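Local atomic coordinates of glycosyl transferase family 8 (Streptococcus pneumoniae, PDB entry 5GVV), a protein that transfers galactose from UDP-galactose to the terminal glucose of the already glycosylated pneumococcal serine-rich repeat protein PsrP, as its third O-glycosylation step. Residues K25-H30 / L109-D114; E193-F198 / L222-H227. One frame throughout, in Å; residues are numbered along the deposited sequence.

Contact 1 (K25-H30 / L109-D114); sequences KSLCRH and LIVTGD
Ser26 and Val111 face each other where helix 17-30 runs along a short strand in the same direction: the axes of 25-30 and 109-111 are 8° apart and approach to 6.6 Å. The CA atoms of Ser26 and Val111 are 5.1 Å apart, and further along those of His30 and Gly113 come about as near, so the chain keeps beside the helix after the strand has ended. One hydrogen bond crosses the contact, from Val111 N to Ser26 OG (2.9 Å), and it is almost straight at 168°. With chi1 at 66°, the hydroxyl sits between the backbone N and carbonyl carbon of Ser26, where it can also bond to Ala23 O in the preceding turn; it thus joins helix and strand backbones. Beside it, Ile110 CG2 packs on Ser26 CB at 3.8 Å. Val111 turns its CB and CG2 against the backbone and CB of Leu27, with Leu27 CB 4.2 Å from Val111 CG2. At the other end the His30 ring lies flat over the chain at Thr112 and Gly113. Thr112 O stands 3.3 Å above the centre of the ring plane, and Gly113 CA makes a CH-pi contact with the same face, 4.0 Å from the ring centroid. Arg29 CG lies on the opposite face, toward the rim, while the ring's NE2 is hydrogen-bonded to Tyr250 OH. Around this pairing, helix 244-251 places Trp247 and Tyr250 against Ile110, and Leu27 reaches Leu34 and Ile36 on strand 34-40, so that helix 17-30 lies along strand 109-111, whose partner is strand 225-227.

Contact 2 (E193-F198 / L222-H227); sequences EDQYNF and LPLILH. With MN (manganese (II) ion), chain C.
Phe198 lays one ring face over Pro223, whose CG makes a CH-pi contact 3.6 Å from the ring centroid. This overlap flanks a single beta bridge, Phe198 with Leu226, in the GT-A fold of this family 8 glycosyltransferase. The bridge is closed by Phe198 N to Ile225 O (2.8 Å) and His227 N to Phe198 O; before it, Ile225 N bonds to Gln195 O at the 3-10 turn. Leu224 runs alongside two side chains pointing its own way: its CD1 meets Tyr196 CE1 at 3.5 Å, and its CG lies beside Gln195 OE1. That oxygen accepts a weak bond from Leu224 N and another from a water that also donates to Leu222 O. Ile225 packs over Tyr196 O, a buried carbonyl without a polar partner. Asn197 and His227 form the second shell and first shell of the manganese site, which Asp106 and Asp108 share. Asn197 CG is anti to the backbone N (chi1 -169°), and its ND2 is held by Asn142 OD1. This probably helps to set the amide, whose OD1 accepts from His227 ND1 in the carbonyl plane, on a lone pair, at 3.0 Å; the bond is bent (138°), while His227 NE2 binds manganese at 2.1 Å.

Overall arrangement
Contacts 1 and 2 follow one another along the chain, the first closing before the second opens, and their centres are 11 Å apart within the family 8 glycosyltransferase region. They share the small antiparallel sheet of strands 109-111 and 225-227: contact 1 sets helix 17-30 against one strand, contact 2 sets the loop after strand 189-192 against the other. Across the join, Ile110 O lies 2.9 Å from Leu226 N and Thr112 OG1 2.7 Å from Pro223 O, both probable hydrogen bonds. Strand 109-111 directly follows Asp106 and Asp108, while strand 225-227 ends on His227, so the pairing probably helps to bring together the three protein residues that bind the manganese beside UDP.

Contact 1 (K25-H30 / L109-D114)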
ATOM      1  N   LYS A  25       4.195  12.029   2.856  1.00 10.40           N
ATOM      2  CA  LYS A  25       3.718  12.909   1.785  1.00 10.39           C
ATOM      3  C   LYS A  25       3.146  14.216   2.332  1.00 10.22           C
ATOM      4  O   LYS A  25       3.441  15.293   1.807  1.00 10.17           O
ATOM      5  CB  LYS A  25       2.675  12.203   0.913  1.00  9.94           C
ATOM      6  CG  LYS A  25       3.285  11.341  -0.182  1.00 13.54           C
ATOM      7  CD  LYS A  25       2.287  10.997  -1.286  1.00 14.18           C
ATOM      8  CE  LYS A  25       1.304   9.926  -0.863  1.00 16.78           C
ATOM      9  NZ  LYS A  25       0.645   9.272  -2.045  1.00 11.30           N
ATOM     10  N   SER A  26       2.337  14.126   3.383  1.00  8.55           N
ATOM     11  CA  SER A  26       1.728  15.324   3.963  1.00 12.38           C
ATOM     12  C   SER A  26       2.802  16.235   4.562  1.00 11.39           C
ATOM     13  O   SER A  26       2.738  17.456   4.411  1.00 14.59           O
ATOM     14  CB  SER A  26       0.667  14.955   5.004  1.00  9.86           C
ATOM     15  OG  SER A  26       1.222  14.321   6.143  1.00 12.03           O
ATOM     16  N   LEU A  27       3.797  15.635   5.213  1.00 10.96           N
ATOM     17  CA  LEU A  27       4.935  16.374   5.769  1.00 13.69           C
ATOM     18  C   LEU A  27       5.734  17.104   4.682  1.00 13.44           C
ATOM     19  O   LEU A  27       6.047  18.296   4.821  1.00 14.62           O
ATOM     20  CB  LEU A  27       5.849  15.424   6.556  1.00 11.96           C
ATOM     21  CG  LEU A  27       7.164  15.961   7.131  1.00 10.48           C
ATOM     22  CD1 LEU A  27       6.916  17.041   8.167  1.00 11.39           C
ATOM     23  CD2 LEU A  27       7.988  14.843   7.729  1.00  9.03           C
ATOM     24  N   CYS A  28       6.052  16.393   3.602  1.00 12.17           N
ATOM     25  CA  CYS A  28       6.882  16.943   2.528  1.00 12.91           C
ATOM     26  C   CYS A  28       6.117  17.952   1.681  1.00 12.86           C
ATOM     27  O   CYS A  28       6.711  18.840   1.070  1.00 12.16           O
ATOM     28  CB  CYS A  28       7.415  15.817   1.634  1.00 12.03           C
ATOM     29  SG  CYS A  28       8.557  14.698   2.461  1.00 15.70           S
ATOM     30  N   ARG A  29       4.797  17.797   1.628  1.00 11.95           N
ATOM     31  CA  ARG A  29       3.942  18.736   0.920  1.00 12.32           C
ATOM     32  C   ARG A  29       4.125  20.162   1.450  1.00 14.65           C
ATOM     33  O   ARG A  29       4.107  21.129   0.679  1.00 16.14           O
ATOM     34  CB  ARG A  29       2.482  18.305   1.071  1.00 16.17           C
ATOM     35  CG  ARG A  29       1.466  19.296   0.523  1.00 20.04           C
ATOM     36  CD  ARG A  29       1.661  19.534  -0.968  1.00 21.23           C
ATOM     37  NE  ARG A  29       0.588  20.357  -1.517  1.00 22.25           N
ATOM     38  CZ  ARG A  29       0.629  21.685  -1.593  1.00 26.99           C
ATOM     39  NH1 ARG A  29       1.689  22.353  -1.162  1.00 29.73           N
ATOM     40  NH2 ARG A  29      -0.396  22.349  -2.103  1.00 37.37           N
ATOM     41  N   HIS A  30       4.332  20.287   2.759  1.00 11.18           N
ATOM     42  CA  HIS A  30       4.321  21.598   3.399  1.00 16.25           C
ATOM     43  C   HIS A  30       5.664  22.002   4.010  1.00 16.14           C
ATOM     44  O   HIS A  30       5.802  23.117   4.512  1.00 15.75           O
ATOM     45  CB  HIS A  30       3.229  21.644   4.471  1.00 14.39           C
ATOM     46  CG  HIS A  30       1.852  21.379   3.944  1.00 15.95           C
ATOM     47  ND1 HIS A  30       1.144  22.306   3.210  1.00 17.42           N
ATOM     48  CD2 HIS A  30       1.053  20.290   4.045  1.00 14.76           C
ATOM     49  CE1 HIS A  30      -0.031  21.802   2.881  1.00 17.17           C
ATOM     50  NE2 HIS A  30      -0.112  20.578   3.374  1.00 16.10           N
ATOM     51  N   LEU A 109      -0.981   9.821  11.078  1.00 13.77           N
ATOM     52  CA  LEU A 109      -1.222  11.252  11.163  1.00 12.38           C
ATOM     53  C   LEU A 109      -0.971  11.972   9.850  1.00 11.76           C
ATOM     54  O   LEU A 109      -0.385  11.410   8.911  1.00 12.78           O
ATOM     55  CB  LEU A 109      -0.406  11.887  12.298  1.00 13.41           C
ATOM     56  CG  LEU A 109       1.116  11.778  12.317  1.00 13.49           C
ATOM     57  CD1 LEU A 109       1.758  12.738  11.336  1.00 13.64           C
ATOM     58  CD2 LEU A 109       1.640  12.037  13.727  1.00 14.86           C
ATOM     59  N   ILE A 110      -1.413  13.226   9.812  1.00 11.15           N
ATOM     60  CA  ILE A 110      -1.317  14.077   8.634  1.00 11.98           C
ATOM     61  C   ILE A 110      -0.804  15.464   9.028  1.00 12.55           C
ATOM     62  O   ILE A 110      -1.348  16.086   9.941  1.00 11.34           O
ATOM     63  CB  ILE A 110      -2.698  14.264   7.993  1.00 10.20           C
ATOM     64  CG1 ILE A 110      -3.230  12.937   7.438  1.00 13.47           C
ATOM     65  CG2 ILE A 110      -2.644  15.319   6.895  1.00 11.37           C
ATOM     66  CD1 ILE A 110      -2.551  12.487   6.145  1.00 10.53           C
ATOM     67  N   VAL A 111       0.221  15.949   8.329  1.00 12.38           N
ATOM     68  CA  VAL A 111       0.711  17.316   8.500  1.00 13.17           C
ATOM     69  C   VAL A 111       0.026  18.194   7.456  1.00 14.14           C
ATOM     70  O   VAL A 111      -0.016  17.836   6.273  1.00 13.50           O
ATOM     71  CB  VAL A 111       2.241  17.376   8.314  1.00 12.63           C
ATOM     72  CG1 VAL A 111       2.759  18.815   8.428  1.00 12.17           C
ATOM     73  CG2 VAL A 111       2.929  16.458   9.321  1.00  8.44           C
ATOM     74  N   THR A 112      -0.525  19.328   7.888  1.00 12.88           N
ATOM     75  CA  THR A 112      -1.316  20.173   6.995  1.00 14.91           C
ATOM     76  C   THR A 112      -0.672  21.520   6.690  1.00 16.83           C
ATOM     77  O   THR A 112      -1.241  22.324   5.944  1.00 20.27           O
ATOM     78  CB  THR A 112      -2.724  20.465   7.570  1.00 17.30           C
ATOM     79  OG1 THR A 112      -2.607  21.297   8.735  1.00 16.78           O
ATOM     80  CG2 THR A 112      -3.442  19.175   7.925  1.00 14.83           C
ATOM     81  N   GLY A 113       0.501  21.775   7.259  1.00 16.40           N
ATOM     82  CA  GLY A 113       1.171  23.042   7.021  1.00 15.64           C
ATOM     83  C   GLY A 113       2.601  23.113   7.521  1.00 17.69           C
ATOM     84  O   GLY A 113       3.173  22.109   7.960  1.00 17.40           O
ATOM     85  N   ASP A 114       3.175  24.311   7.438  1.00 18.77           N
ATOM     86  CA  ASP A 114       4.554  24.577   7.833  1.00 19.39           C
ATOM     87  C   ASP A 114       4.745  24.322   9.324  1.00 21.10           C
ATOM     88  O   ASP A 114       4.022  24.884  10.146  1.00 21.31           O
ATOM     89  CB  ASP A 114       4.884  26.039   7.514  1.00 22.32           C
ATOM     90  CG  ASP A 114       6.359  26.377   7.680  1.00 24.00           C
ATOM     91  OD1 ASP A 114       7.105  25.644   8.371  1.00 25.52           O
ATOM     92  OD2 ASP A 114       6.770  27.409   7.115  1.00 29.03           O
TER

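Contact 2 (E193-F198 / L222-H227)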
ATOM      1  N   GLU A 193       1.189  22.974  21.891  1.00 18.92           N
ATOM      2  CA  GLU A 193      -0.228  23.282  21.696  1.00 19.30           C
ATOM      3  C   GLU A 193      -0.944  22.074  21.096  1.00 19.65           C
ATOM      4  O   GLU A 193      -0.310  21.236  20.437  1.00 15.38           O
ATOM      5  CB  GLU A 193      -0.395  24.491  20.770  1.00 24.32           C
ATOM      6  CG  GLU A 193       0.094  25.813  21.354  1.00 26.85           C
ATOM      7  CD  GLU A 193       0.984  26.580  20.386  1.00 38.90           C
ATOM      8  OE1 GLU A 193       0.459  27.095  19.372  1.00 43.49           O
ATOM      9  OE2 GLU A 193       2.207  26.663  20.637  1.00 38.43           O
ATOM     10  N   ASP A 194      -2.253  21.975  21.324  1.00 16.61           N
ATOM     11  CA  ASP A 194      -3.028  20.847  20.813  1.00 18.90           C
ATOM     12  C   ASP A 194      -2.930  20.721  19.292  1.00 15.98           C
ATOM     13  O   ASP A 194      -2.991  19.615  18.749  1.00 15.26           O
ATOM     14  CB  ASP A 194      -4.504  20.963  21.224  1.00 17.96           C
ATOM     15  CG  ASP A 194      -4.724  20.745  22.710  1.00 21.30           C
ATOM     16  OD1 ASP A 194      -3.918  20.031  23.343  1.00 20.00           O
ATOM     17  OD2 ASP A 194      -5.720  21.285  23.246  1.00 23.62           O
ATOM     18  N   GLN A 195      -2.764  21.848  18.604  1.00 15.65           N
ATOM     19  CA  GLN A 195      -2.757  21.836  17.140  1.00 15.14           C
ATOM     20  C   GLN A 195      -1.525  21.141  16.544  1.00 15.31           C
ATOM     21  O   GLN A 195      -1.488  20.855  15.341  1.00 14.66           O
ATOM     22  CB  GLN A 195      -2.893  23.255  16.573  1.00 17.32           C
ATOM     23  CG  GLN A 195      -1.569  24.010  16.423  1.00 18.23           C
ATOM     24  CD  GLN A 195      -1.620  25.039  15.300  1.00 21.06           C
ATOM     25  OE1 GLN A 195      -2.253  24.811  14.265  1.00 21.31           O
ATOM     26  NE2 GLN A 195      -0.947  26.174  15.498  1.00 22.26           N
ATOM     27  N   TYR A 196      -0.527  20.861  17.376  1.00 13.14           N
ATOM     28  CA  TYR A 196       0.674  20.165  16.910  1.00 15.83           C
ATOM     29  C   TYR A 196       0.576  18.658  17.143  1.00 11.62           C
ATOM     30  O   TYR A 196       1.499  17.897  16.824  1.00 14.25           O
ATOM     31  CB  TYR A 196       1.918  20.745  17.576  1.00 12.07           C
ATOM     32  CG  TYR A 196       2.319  22.088  17.012  1.00 18.29           C
ATOM     33  CD1 TYR A 196       2.782  22.192  15.710  1.00 19.29           C
ATOM     34  CD2 TYR A 196       2.243  23.243  17.780  1.00 18.86           C
ATOM     35  CE1 TYR A 196       3.156  23.404  15.183  1.00 20.97           C
ATOM     36  CE2 TYR A 196       2.614  24.465  17.260  1.00 23.94           C
ATOM     37  CZ  TYR A 196       3.072  24.537  15.959  1.00 21.78           C
ATOM     38  OH  TYR A 196       3.449  25.748  15.426  1.00 27.58           O
ATOM     39  N   ASN A 197      -0.555  18.247  17.704  1.00 13.46           N
ATOM     40  CA  ASN A 197      -0.915  16.840  17.849  1.00 11.30           C
ATOM     41  C   ASN A 197      -2.409  16.795  18.142  1.00 11.67           C
ATOM     42  O   ASN A 197      -2.825  16.495  19.266  1.00 10.81           O
ATOM     43  CB  ASN A 197      -0.133  16.189  18.989  1.00 10.74           C
ATOM     44  CG  ASN A 197      -0.279  14.673  19.015  1.00 11.52           C
ATOM     45  OD1 ASN A 197      -1.151  14.100  18.359  1.00  9.60           O
ATOM     46  ND2 ASN A 197       0.565  14.023  19.799  1.00 10.35           N
ATOM     47  N   PHE A 198      -3.209  17.117  17.131  1.00  9.62           N
ATOM     48  CA  PHE A 198      -4.650  17.264  17.305  1.00  9.41           C
ATOM     49  C   PHE A 198      -5.307  15.904  17.120  1.00 12.04           C
ATOM     50  O   PHE A 198      -5.445  15.404  15.989  1.00 14.68           O
ATOM     51  CB  PHE A 198      -5.195  18.278  16.299  1.00 12.11           C
ATOM     52  CG  PHE A 198      -6.588  18.769  16.611  1.00 13.42           C
ATOM     53  CD1 PHE A 198      -7.702  18.053  16.194  1.00 14.95           C
ATOM     54  CD2 PHE A 198      -6.779  19.951  17.321  1.00 14.63           C
ATOM     55  CE1 PHE A 198      -8.990  18.505  16.480  1.00 14.81           C
ATOM     56  CE2 PHE A 198      -8.061  20.412  17.606  1.00 15.98           C
ATOM     57  CZ  PHE A 198      -9.165  19.685  17.182  1.00 14.07           C
ATOM     58  N   LEU A 222      -7.518  23.926   9.397  1.00 16.76           N
ATOM     59  CA  LEU A 222      -7.026  22.646   9.899  1.00 14.48           C
ATOM     60  C   LEU A 222      -5.900  22.826  10.906  1.00 14.58           C
ATOM     61  O   LEU A 222      -5.030  23.682  10.723  1.00 15.52           O
ATOM     62  CB  LEU A 222      -6.523  21.788   8.736  1.00 15.59           C
ATOM     63  CG  LEU A 222      -7.350  20.610   8.218  1.00 17.10           C
ATOM     64  CD1 LEU A 222      -8.779  20.675   8.687  1.00 14.65           C
ATOM     65  CD2 LEU A 222      -7.271  20.515   6.688  1.00 19.56           C
ATOM     66  N   PRO A 223      -5.917  22.024  11.984  1.00 12.45           N
ATOM     67  CA  PRO A 223      -4.763  22.006  12.889  1.00 14.40           C
ATOM     68  C   PRO A 223      -3.532  21.522  12.123  1.00 15.49           C
ATOM     69  O   PRO A 223      -3.680  20.732  11.185  1.00 11.33           O
ATOM     70  CB  PRO A 223      -5.172  20.981  13.949  1.00 13.35           C
ATOM     71  CG  PRO A 223      -6.685  21.019  13.945  1.00 17.27           C
ATOM     72  CD  PRO A 223      -7.047  21.221  12.493  1.00 14.35           C
ATOM     73  N   LEU A 224      -2.348  22.000  12.497  1.00 13.40           N
ATOM     74  CA  LEU A 224      -1.127  21.664  11.766  1.00 14.61           C
ATOM     75  C   LEU A 224      -0.837  20.164  11.747  1.00 14.21           C
ATOM     76  O   LEU A 224      -0.294  19.642  10.763  1.00 16.53           O
ATOM     77  CB  LEU A 224       0.075  22.449  12.310  1.00 16.46           C
ATOM     78  CG  LEU A 224       0.158  23.899  11.835  1.00 20.49           C
ATOM     79  CD1 LEU A 224       1.207  24.708  12.592  1.00 20.57           C
ATOM     80  CD2 LEU A 224       0.442  23.930  10.349  1.00 17.52           C
ATOM     81  N   ILE A 225      -1.187  19.465  12.824  1.00 11.96           N
ATOM     82  CA  ILE A 225      -0.999  18.016  12.850  1.00 12.55           C
ATOM     83  C   ILE A 225      -2.259  17.271  13.295  1.00 13.26           C
ATOM     84  O   ILE A 225      -2.737  17.453  14.416  1.00 12.86           O
ATOM     85  CB  ILE A 225       0.222  17.601  13.702  1.00 14.02           C
ATOM     86  CG1 ILE A 225       1.503  18.193  13.104  1.00 14.60           C
ATOM     87  CG2 ILE A 225       0.325  16.083  13.765  1.00 13.16           C
ATOM     88  CD1 ILE A 225       2.806  17.743  13.773  1.00 14.02           C
ATOM     89  N   LEU A 226      -2.792  16.437  12.399  1.00 10.16           N
ATOM     90  CA  LEU A 226      -3.986  15.639  12.684  1.00 10.85           C
ATOM     91  C   LEU A 226      -3.597  14.212  13.028  1.00 12.22           C
ATOM     92  O   LEU A 226      -3.031  13.510  12.189  1.00 15.46           O
ATOM     93  CB  LEU A 226      -4.910  15.605  11.466  1.00 12.87           C
ATOM     94  CG  LEU A 226      -5.635  16.879  11.058  1.00 15.48           C
ATOM     95  CD1 LEU A 226      -6.423  16.644   9.784  1.00 14.21           C
ATOM     96  CD2 LEU A 226      -6.552  17.342  12.179  1.00 15.40           C
ATOM     97  N   HIS A 227      -3.933  13.770  14.237  1.00 12.16           N
ATOM     98  CA  HIS A 227      -3.544  12.442  14.706  1.00 13.13           C
ATOM     99  C   HIS A 227      -4.766  11.534  14.825  1.00 14.20           C
ATOM    100  O   HIS A 227      -5.628  11.736  15.691  1.00 13.42           O
ATOM    101  CB  HIS A 227      -2.821  12.551  16.054  1.00 11.10           C
ATOM    102  CG  HIS A 227      -2.121  11.298  16.474  1.00 12.67           C
ATOM    103  ND1 HIS A 227      -1.417  11.195  17.659  1.00 11.15           N
ATOM    104  CD2 HIS A 227      -1.997  10.092  15.864  1.00 12.71           C
ATOM    105  CE1 HIS A 227      -0.900   9.987  17.761  1.00 15.55           C
ATOM    106  NE2 HIS A 227      -1.239   9.294  16.687  1.00 13.61           N
TER
HETATM  107 MN    MN C 501      -0.782   7.254  16.326  1.00 32.61          MN
HETATM  108  O   HOH W   1      -3.764  25.896  11.829  1.00 27.01           O